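Local coordinates for Non-reducing end alpha-L-arabinofuranosidase BoGH43B (Bacteroides ovatus, PDB 5JOZ), which removes terminal non-reducing alpha-L-arabinofuranosyl residues from xyloglucan side branches, a step in the breakdown of this polysaccharide, at residues G261-L266 against A463-V468; A366-T371 against A442-Y447. All blocks are in the same frame, centred on the assembly; numbering follows the deposited sequence.

Contact 1: residues G261-L266 against A463-V468; sequences GKYQHL and ASTRDV
Tyr263 and His265 share one uncommon torsion, CG lodged between the backbone N and the carbonyl carbon (chi1 60° and 64°), and each thereby presents a ring face to the turn that follows strand 456-464. Over the Tyr263 ring runs the start of the Arg466 side chain. Arg466 CB sits 3.8 Å from the centroid of the Tyr263 ring, only 13° off the normal, a CH-pi contact. With CG of Arg466 anti to the backbone N, the chain carries on across the same ring, CG reaching Tyr263 CD2 at 3.8 Å. The guanidinium then leads away from the segment 261-266, so the aliphatic part of the arginine does the touching. Thr465 serves both rings with different atoms. Thr465 CB stands 3.5 Å from the centroid of the His265 imidazole, close to the ring normal, and the methyl CG2 of Thr465 comes to 3.4 Å from His265 NE2. The hydroxyl branch goes to the tyrosine instead, where Thr465 OG1 lies at the ring edge, 3.5 Å from Tyr263 CE1; its hydrogen bond is made with the backbone O of Glu444. At the root of the histidine side chain, Val468 O comes to 4.1 Å from His265 CB. The turn itself is shaped by an ST motif, Ser464 OG accepting from Asp467 N at 3.1 Å. Tyr447 packs on His265, Thr465 and Val468, extending the buried side. A loop of the glycosyl hydrolase family 43 region thus meets the C-terminal concanavalin A-like region, away from the annotated catalytic and calcium sites. The chemistry across this interface is dispersion and weak CH-pi attraction: aliphatic carbons stand over the faces of two rings, while the threonine hydroxyl is satisfied within its own region.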
ATOM      1  N   GLY A 261      12.862  12.070  13.043  1.00 40.56           N
ATOM      2  CA  GLY A 261      12.862  10.875  13.879  1.00 35.97           C
ATOM      3  C   GLY A 261      11.644  10.623  14.766  1.00 38.79           C
ATOM      4  O   GLY A 261      11.746   9.789  15.658  1.00 40.21           O
ATOM      5  N   LYS A 262      10.507  11.299  14.529  1.00 36.65           N
ATOM      6  CA  LYS A 262       9.319  11.230  15.436  1.00 38.04           C
ATOM      7  C   LYS A 262       8.075  10.554  14.846  1.00 36.62           C
ATOM      8  O   LYS A 262       7.478   9.691  15.500  1.00 36.43           O
ATOM      9  CB  LYS A 262       8.857  12.622  15.890  1.00 40.00           C
ATOM     10  CG  LYS A 262       9.926  13.618  16.279  1.00 46.60           C
ATOM     11  CD  LYS A 262      10.734  13.189  17.486  1.00 51.64           C
ATOM     12  CE  LYS A 262      11.470  14.392  18.066  1.00 51.81           C
ATOM     13  NZ  LYS A 262      12.622  13.992  18.912  1.00 50.14           N
ATOM     14  N   TYR A 263       7.661  10.989  13.649  1.00 30.53           N
ATOM     15  CA  TYR A 263       6.395  10.564  13.045  1.00 30.73           C
ATOM     16  C   TYR A 263       6.500  10.240  11.540  1.00 29.77           C
ATOM     17  O   TYR A 263       7.398  10.723  10.843  1.00 25.96           O
ATOM     18  CB  TYR A 263       5.315  11.630  13.307  1.00 33.94           C
ATOM     19  CG  TYR A 263       5.617  13.009  12.752  1.00 31.98           C
ATOM     20  CD1 TYR A 263       5.259  13.352  11.451  1.00 29.89           C
ATOM     21  CD2 TYR A 263       6.245  13.978  13.537  1.00 33.62           C
ATOM     22  CE1 TYR A 263       5.525  14.613  10.938  1.00 33.84           C
ATOM     23  CE2 TYR A 263       6.523  15.242  13.038  1.00 33.59           C
ATOM     24  CZ  TYR A 263       6.163  15.562  11.735  1.00 37.67           C
ATOM     25  OH  TYR A 263       6.439  16.820  11.224  1.00 35.82           O
ATOM     26  N   GLN A 264       5.594   9.385  11.059  1.00 27.93           N
ATOM     27  CA  GLN A 264       5.546   9.010   9.643  1.00 26.32           C
ATOM     28  C   GLN A 264       4.118   9.081   9.123  1.00 24.39           C
ATOM     29  O   GLN A 264       3.182   8.588   9.757  1.00 26.35           O
ATOM     30  CB  GLN A 264       6.207   7.624   9.400  1.00 25.17           C
ATOM     31  CG  GLN A 264       5.426   6.394   9.858  1.00 25.52           C
ATOM     32  CD  GLN A 264       4.446   5.862   8.828  1.00 24.48           C
ATOM     33  OE1 GLN A 264       4.319   6.412   7.741  1.00 31.87           O
ATOM     34  NE2 GLN A 264       3.751   4.777   9.167  1.00 23.99           N
ATOM     35  N   HIS A 265       3.962   9.694   7.955  1.00 28.84           N
ATOM     36  CA  HIS A 265       2.641   9.859   7.326  1.00 29.20           C
ATOM     37  C   HIS A 265       2.512   9.261   5.931  1.00 29.85           C
ATOM     38  O   HIS A 265       1.394   9.007   5.503  1.00 34.80           O
ATOM     39  CB  HIS A 265       2.207  11.331   7.321  1.00 30.60           C
ATOM     40  CG  HIS A 265       3.079  12.239   6.508  1.00 30.25           C
ATOM     41  ND1 HIS A 265       4.334  12.634   6.918  1.00 31.00           N
ATOM     42  CD2 HIS A 265       2.849  12.875   5.335  1.00 28.27           C
ATOM     43  CE1 HIS A 265       4.854  13.449   6.016  1.00 28.71           C
ATOM     44  NE2 HIS A 265       3.971  13.613   5.046  1.00 28.21           N
ATOM     45  N   LEU A 266       3.625   9.017   5.233  1.00 27.27           N
ATOM     46  CA  LEU A 266       3.570   8.390   3.916  1.00 26.40           C
ATOM     47  C   LEU A 266       3.217   6.903   3.974  1.00 27.01           C
ATOM     48  O   LEU A 266       2.824   6.335   2.957  1.00 27.20           O
ATOM     49  CB  LEU A 266       4.893   8.553   3.168  1.00 27.92           C
ATOM     50  CG  LEU A 266       5.481   9.958   2.984  1.00 31.02           C
ATOM     51  CD1 LEU A 266       6.652   9.889   2.014  1.00 32.50           C
ATOM     52  CD2 LEU A 266       4.446  10.965   2.501  1.00 32.96           C
ATOM     53  N   ALA A 463      -1.802  22.906   7.068  1.00 33.13           N
ATOM     54  CA  ALA A 463      -2.030  21.869   8.075  1.00 35.15           C
ATOM     55  C   ALA A 463      -0.773  21.016   8.260  1.00 33.53           C
ATOM     56  O   ALA A 463       0.074  20.945   7.366  1.00 34.35           O
ATOM     57  CB  ALA A 463      -3.219  21.002   7.681  1.00 38.15           C
ATOM     58  N   SER A 464      -0.656  20.385   9.424  1.00 31.49           N
ATOM     59  CA  SER A 464       0.515  19.563   9.745  1.00 33.49           C
ATOM     60  C   SER A 464       0.410  18.149   9.160  1.00 32.01           C
ATOM     61  O   SER A 464      -0.656  17.524   9.178  1.00 33.95           O
ATOM     62  CB  SER A 464       0.708  19.468  11.265  1.00 32.25           C
ATOM     63  OG  SER A 464      -0.323  18.705  11.868  1.00 29.12           O
ATOM     64  N   THR A 465       1.531  17.645   8.666  1.00 30.55           N
ATOM     65  CA  THR A 465       1.662  16.235   8.307  1.00 31.67           C
ATOM     66  C   THR A 465       1.641  15.349   9.561  1.00 35.43           C
ATOM     67  O   THR A 465       1.180  14.201   9.523  1.00 34.16           O
ATOM     68  CB  THR A 465       2.956  15.973   7.527  1.00 29.75           C
ATOM     69  OG1 THR A 465       4.078  16.405   8.301  1.00 30.18           O
ATOM     70  CG2 THR A 465       2.947  16.699   6.191  1.00 27.97           C
ATOM     71  N   ARG A 466       2.130  15.905  10.669  1.00 37.25           N
ATOM     72  CA  ARG A 466       2.119  15.250  11.981  1.00 40.23           C
ATOM     73  C   ARG A 466       0.729  14.797  12.442  1.00 38.53           C
ATOM     74  O   ARG A 466       0.578  13.692  12.974  1.00 33.70           O
ATOM     75  CB  ARG A 466       2.709  16.215  13.009  1.00 47.87           C
ATOM     76  CG  ARG A 466       2.966  15.654  14.396  1.00 52.38           C
ATOM     77  CD  ARG A 466       3.245  16.793  15.361  1.00 61.27           C
ATOM     78  NE  ARG A 466       2.072  17.657  15.489  1.00 72.86           N
ATOM     79  CZ  ARG A 466       2.013  18.767  16.216  1.00 66.77           C
ATOM     80  NH1 ARG A 466       3.062  19.181  16.927  1.00 56.35           N
ATOM     81  NH2 ARG A 466       0.881  19.464  16.238  1.00 70.46           N
ATOM     82  N   ASP A 467      -0.284  15.644  12.253  1.00 36.84           N
ATOM     83  CA  ASP A 467      -1.642  15.307  12.711  1.00 38.01           C
ATOM     84  C   ASP A 467      -2.318  14.193  11.887  1.00 38.17           C
ATOM     85  O   ASP A 467      -3.361  13.667  12.307  1.00 33.91           O
ATOM     86  CB  ASP A 467      -2.544  16.551  12.761  1.00 42.96           C
ATOM     87  CG  ASP A 467      -2.286  17.431  13.974  1.00 43.02           C
ATOM     88  OD1 ASP A 467      -2.009  16.904  15.075  1.00 41.01           O
ATOM     89  OD2 ASP A 467      -2.388  18.667  13.818  1.00 49.03           O
ATOM     90  N   VAL A 468      -1.725  13.830  10.741  1.00 31.88           N
ATOM     91  CA  VAL A 468      -2.201  12.696   9.950  1.00 31.13           C
ATOM     92  C   VAL A 468      -1.240  11.506   9.988  1.00 30.69           C
ATOM     93  O   VAL A 468      -1.369  10.580   9.190  1.00 41.51           O
ATOM     94  CB  VAL A 468      -2.569  13.111   8.498  1.00 29.22           C
ATOM     95  CG1 VAL A 468      -3.826  13.975   8.511  1.00 30.90           C
ATOM     96  CG2 VAL A 468      -1.427  13.822   7.783  1.00 32.38           C
TER

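Contact 2: residues A366-T371 against A442-Y447; sequences AAFNLT and ATETTY
Leu370 and Ala442 form an antiparallel hydrogen-bonded pair that joins the start of strand 370-377 to the end of strand 436-442, and both of its bonds are made. Ala442 N gives the shorter one, 2.7 Å to Leu370 O, in the carbonyl plane with a C=O...N angle of 159°. The return bond from Leu370 N to Ala442 O is longer, 3.2 Å, and the donor stands 39° out of the carbonyl plane. The same Ala442 O receives a CA-H...O contact from Asn369 CA at 3.3 Å. Toward the turn a water joins the chains, donating to Phe368 O and Thr443 O, 2.6 Å from each, so that two acceptors that cannot bond each other are linked by one molecule. The backbone N of Phe368 and that of Asn369 are taken by the carboxylate of Asp507. On the other side the turn 443-446 ties itself together: Thr443 N bonds to Thr446 O, and the hydroxyls of Thr443 and Thr446 share a hydrogen bond. Apolar groups fill in around this polar core. Leu370 CD1 rests against Ala442 CB at 3.8 Å, on the face of the sheet where both side chains lie. Glu444 CG, beside the backbone N at chi1 -77°, meets Phe368 CB and CG obliquely, at 3.7 Å from each. That CG methylene does the touching. The contact belongs to a sheet of the concanavalin A-like domain, at the hairpin turn linking strands 436-442 and 446-453. Its chemistry implies a single antiparallel pair with unequal bonds, beyond which the link passes through a water that donates to two backbone acceptors.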
ATOM      1  N   ALA A 366       3.512   9.631  -2.577  1.00 23.14           N
ATOM      2  CA  ALA A 366       4.761   8.932  -2.833  1.00 23.80           C
ATOM      3  C   ALA A 366       6.013   9.776  -2.562  1.00 24.85           C
ATOM      4  O   ALA A 366       7.132   9.308  -2.824  1.00 25.98           O
ATOM      5  CB  ALA A 366       4.766   8.455  -4.284  1.00 25.85           C
ATOM      6  N   ALA A 367       5.840  11.007  -2.077  1.00 23.76           N
ATOM      7  CA  ALA A 367       6.974  11.860  -1.718  1.00 26.40           C
ATOM      8  C   ALA A 367       6.627  12.834  -0.594  1.00 26.54           C
ATOM      9  O   ALA A 367       5.482  13.264  -0.447  1.00 24.84           O
ATOM     10  CB  ALA A 367       7.465  12.614  -2.945  1.00 27.44           C
ATOM     11  N   PHE A 368       7.622  13.155   0.218  1.00 25.67           N
ATOM     12  CA  PHE A 368       7.458  14.186   1.225  1.00 27.09           C
ATOM     13  C   PHE A 368       7.124  15.509   0.564  1.00 27.21           C
ATOM     14  O   PHE A 368       6.149  16.150   0.936  1.00 25.78           O
ATOM     15  CB  PHE A 368       8.716  14.318   2.065  1.00 26.64           C
ATOM     16  CG  PHE A 368       8.942  13.150   2.965  1.00 28.23           C
ATOM     17  CD1 PHE A 368       8.118  12.943   4.068  1.00 27.69           C
ATOM     18  CD2 PHE A 368       9.949  12.229   2.692  1.00 27.20           C
ATOM     19  CE1 PHE A 368       8.324  11.849   4.906  1.00 30.11           C
ATOM     20  CE2 PHE A 368      10.153  11.141   3.520  1.00 26.82           C
ATOM     21  CZ  PHE A 368       9.345  10.952   4.630  1.00 27.66           C
ATOM     22  N   ASN A 369       7.920  15.876  -0.439  1.00 28.04           N
ATOM     23  CA  ASN A 369       7.803  17.155  -1.120  1.00 30.11           C
ATOM     24  C   ASN A 369       7.056  16.963  -2.430  1.00 27.54           C
ATOM     25  O   ASN A 369       7.552  16.306  -3.344  1.00 29.24           O
ATOM     26  CB  ASN A 369       9.195  17.745  -1.365  1.00 31.08           C
ATOM     27  CG  ASN A 369       9.998  17.861  -0.088  1.00 36.15           C
ATOM     28  OD1 ASN A 369      10.846  17.017   0.204  1.00 40.35           O
ATOM     29  ND2 ASN A 369       9.695  18.869   0.709  1.00 36.92           N
ATOM     30  N   LEU A 370       5.856  17.521  -2.517  1.00 27.23           N
ATOM     31  CA  LEU A 370       5.079  17.424  -3.745  1.00 29.87           C
ATOM     32  C   LEU A 370       4.108  18.557  -3.979  1.00 24.61           C
ATOM     33  O   LEU A 370       3.774  19.328  -3.083  1.00 20.00           O
ATOM     34  CB  LEU A 370       4.341  16.079  -3.849  1.00 33.97           C
ATOM     35  CG  LEU A 370       3.192  15.635  -2.942  1.00 37.70           C
ATOM     36  CD1 LEU A 370       2.010  16.589  -2.901  1.00 44.46           C
ATOM     37  CD2 LEU A 370       2.740  14.253  -3.420  1.00 47.60           C
ATOM     38  N   THR A 371       3.672  18.622  -5.228  1.00 23.09           N
ATOM     39  CA  THR A 371       2.602  19.492  -5.650  1.00 27.98           C
ATOM     40  C   THR A 371       1.561  18.619  -6.320  1.00 26.09           C
ATOM     41  O   THR A 371       1.882  17.808  -7.180  1.00 28.32           O
ATOM     42  CB  THR A 371       3.102  20.561  -6.637  1.00 26.43           C
ATOM     43  OG1 THR A 371       4.019  21.418  -5.953  1.00 31.31           O
ATOM     44  CG2 THR A 371       1.937  21.401  -7.179  1.00 27.14           C
ATOM     45  N   ALA A 442       3.126  20.185  -0.570  1.00 25.75           N
ATOM     46  CA  ALA A 442       3.562  19.458   0.616  1.00 27.10           C
ATOM     47  C   ALA A 442       5.047  19.592   0.868  1.00 25.26           C
ATOM     48  O   ALA A 442       5.850  19.640  -0.062  1.00 27.96           O
ATOM     49  CB  ALA A 442       3.185  17.995   0.483  1.00 31.78           C
ATOM     50  N   THR A 443       5.386  19.697   2.147  1.00 27.67           N
ATOM     51  CA  THR A 443       6.744  19.486   2.656  1.00 30.38           C
ATOM     52  C   THR A 443       6.638  18.380   3.697  1.00 30.84           C
ATOM     53  O   THR A 443       5.523  17.946   4.014  1.00 23.81           O
ATOM     54  CB  THR A 443       7.298  20.743   3.360  1.00 28.30           C
ATOM     55  OG1 THR A 443       6.559  20.968   4.569  1.00 29.33           O
ATOM     56  CG2 THR A 443       7.189  21.968   2.455  1.00 27.60           C
ATOM     57  N   GLU A 444       7.779  17.970   4.257  1.00 30.91           N
ATOM     58  CA  GLU A 444       7.827  16.964   5.331  1.00 32.68           C
ATOM     59  C   GLU A 444       6.881  17.266   6.491  1.00 31.79           C
ATOM     60  O   GLU A 444       6.243  16.355   7.031  1.00 36.43           O
ATOM     61  CB  GLU A 444       9.249  16.821   5.875  1.00 41.22           C
ATOM     62  CG  GLU A 444      10.174  16.023   4.976  1.00 49.78           C
ATOM     63  CD  GLU A 444      11.619  16.102   5.422  1.00 61.55           C
ATOM     64  OE1 GLU A 444      12.221  17.184   5.259  1.00 75.44           O
ATOM     65  OE2 GLU A 444      12.152  15.086   5.930  1.00 62.13           O
ATOM     66  N   THR A 445       6.775  18.543   6.847  1.00 29.62           N
ATOM     67  CA  THR A 445       5.989  18.983   8.000  1.00 30.61           C
ATOM     68  C   THR A 445       4.605  19.551   7.651  1.00 30.31           C
ATOM     69  O   THR A 445       3.679  19.432   8.454  1.00 32.49           O
ATOM     70  CB  THR A 445       6.756  20.076   8.786  1.00 32.42           C
ATOM     71  OG1 THR A 445       7.038  21.176   7.914  1.00 31.36           O
ATOM     72  CG2 THR A 445       8.082  19.528   9.339  1.00 32.72           C
ATOM     73  N   THR A 446       4.462  20.196   6.496  1.00 33.32           N
ATOM     74  CA  THR A 446       3.270  21.024   6.228  1.00 36.86           C
ATOM     75  C   THR A 446       2.646  20.786   4.860  1.00 29.62           C
ATOM     76  O   THR A 446       3.349  20.652   3.849  1.00 25.28           O
ATOM     77  CB  THR A 446       3.581  22.535   6.366  1.00 39.19           C
ATOM     78  OG1 THR A 446       4.606  22.900   5.437  1.00 49.89           O
ATOM     79  CG2 THR A 446       4.057  22.868   7.783  1.00 40.35           C
ATOM     80  N   TYR A 447       1.316  20.723   4.859  1.00 24.45           N
ATOM     81  CA  TYR A 447       0.527  20.813   3.649  1.00 24.29           C
ATOM     82  C   TYR A 447       0.052  22.236   3.569  1.00 25.49           C
ATOM     83  O   TYR A 447      -0.391  22.781   4.587  1.00 23.53           O
ATOM     84  CB  TYR A 447      -0.706  19.927   3.745  1.00 25.73           C
ATOM     85  CG  TYR A 447      -0.429  18.457   3.785  1.00 22.96           C
ATOM     86  CD1 TYR A 447      -0.027  17.781   2.638  1.00 23.83           C
ATOM     87  CD2 TYR A 447      -0.617  17.724   4.950  1.00 23.71           C
ATOM     88  CE1 TYR A 447       0.196  16.416   2.652  1.00 22.74           C
ATOM     89  CE2 TYR A 447      -0.397  16.353   4.973  1.00 25.51           C
ATOM     90  CZ  TYR A 447       0.018  15.711   3.821  1.00 23.42           C
ATOM     91  OH  TYR A 447       0.257  14.359   3.838  1.00 30.37           O
TER
HETATM   92  O   HOH W   1       4.747  15.628   3.047  1.00 21.68           O

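How the contacts relate
Contact 1 is the more buried and brings the two family regions together, whereas contact 2 lies within the C-terminal one and is partly exposed around Glu444. Their centres are 10 Å apart, and both reach the same sheet, in which strands 446-453 and 456-464 are neighbours. Backbone bonding joins them directly, with Thr465 N 2.8 Å from Thr445 O, a probable hydrogen bond. The Tyr447 hydroxyl also packs against the His265 imidazole, so Tyr447 of contact 2 also touches the loop of contact 1. Chemistry follows place: main-chain bonds and a water at the strand ends beside the hairpin turn, aliphatic carbons on aromatic faces where the two regions abut.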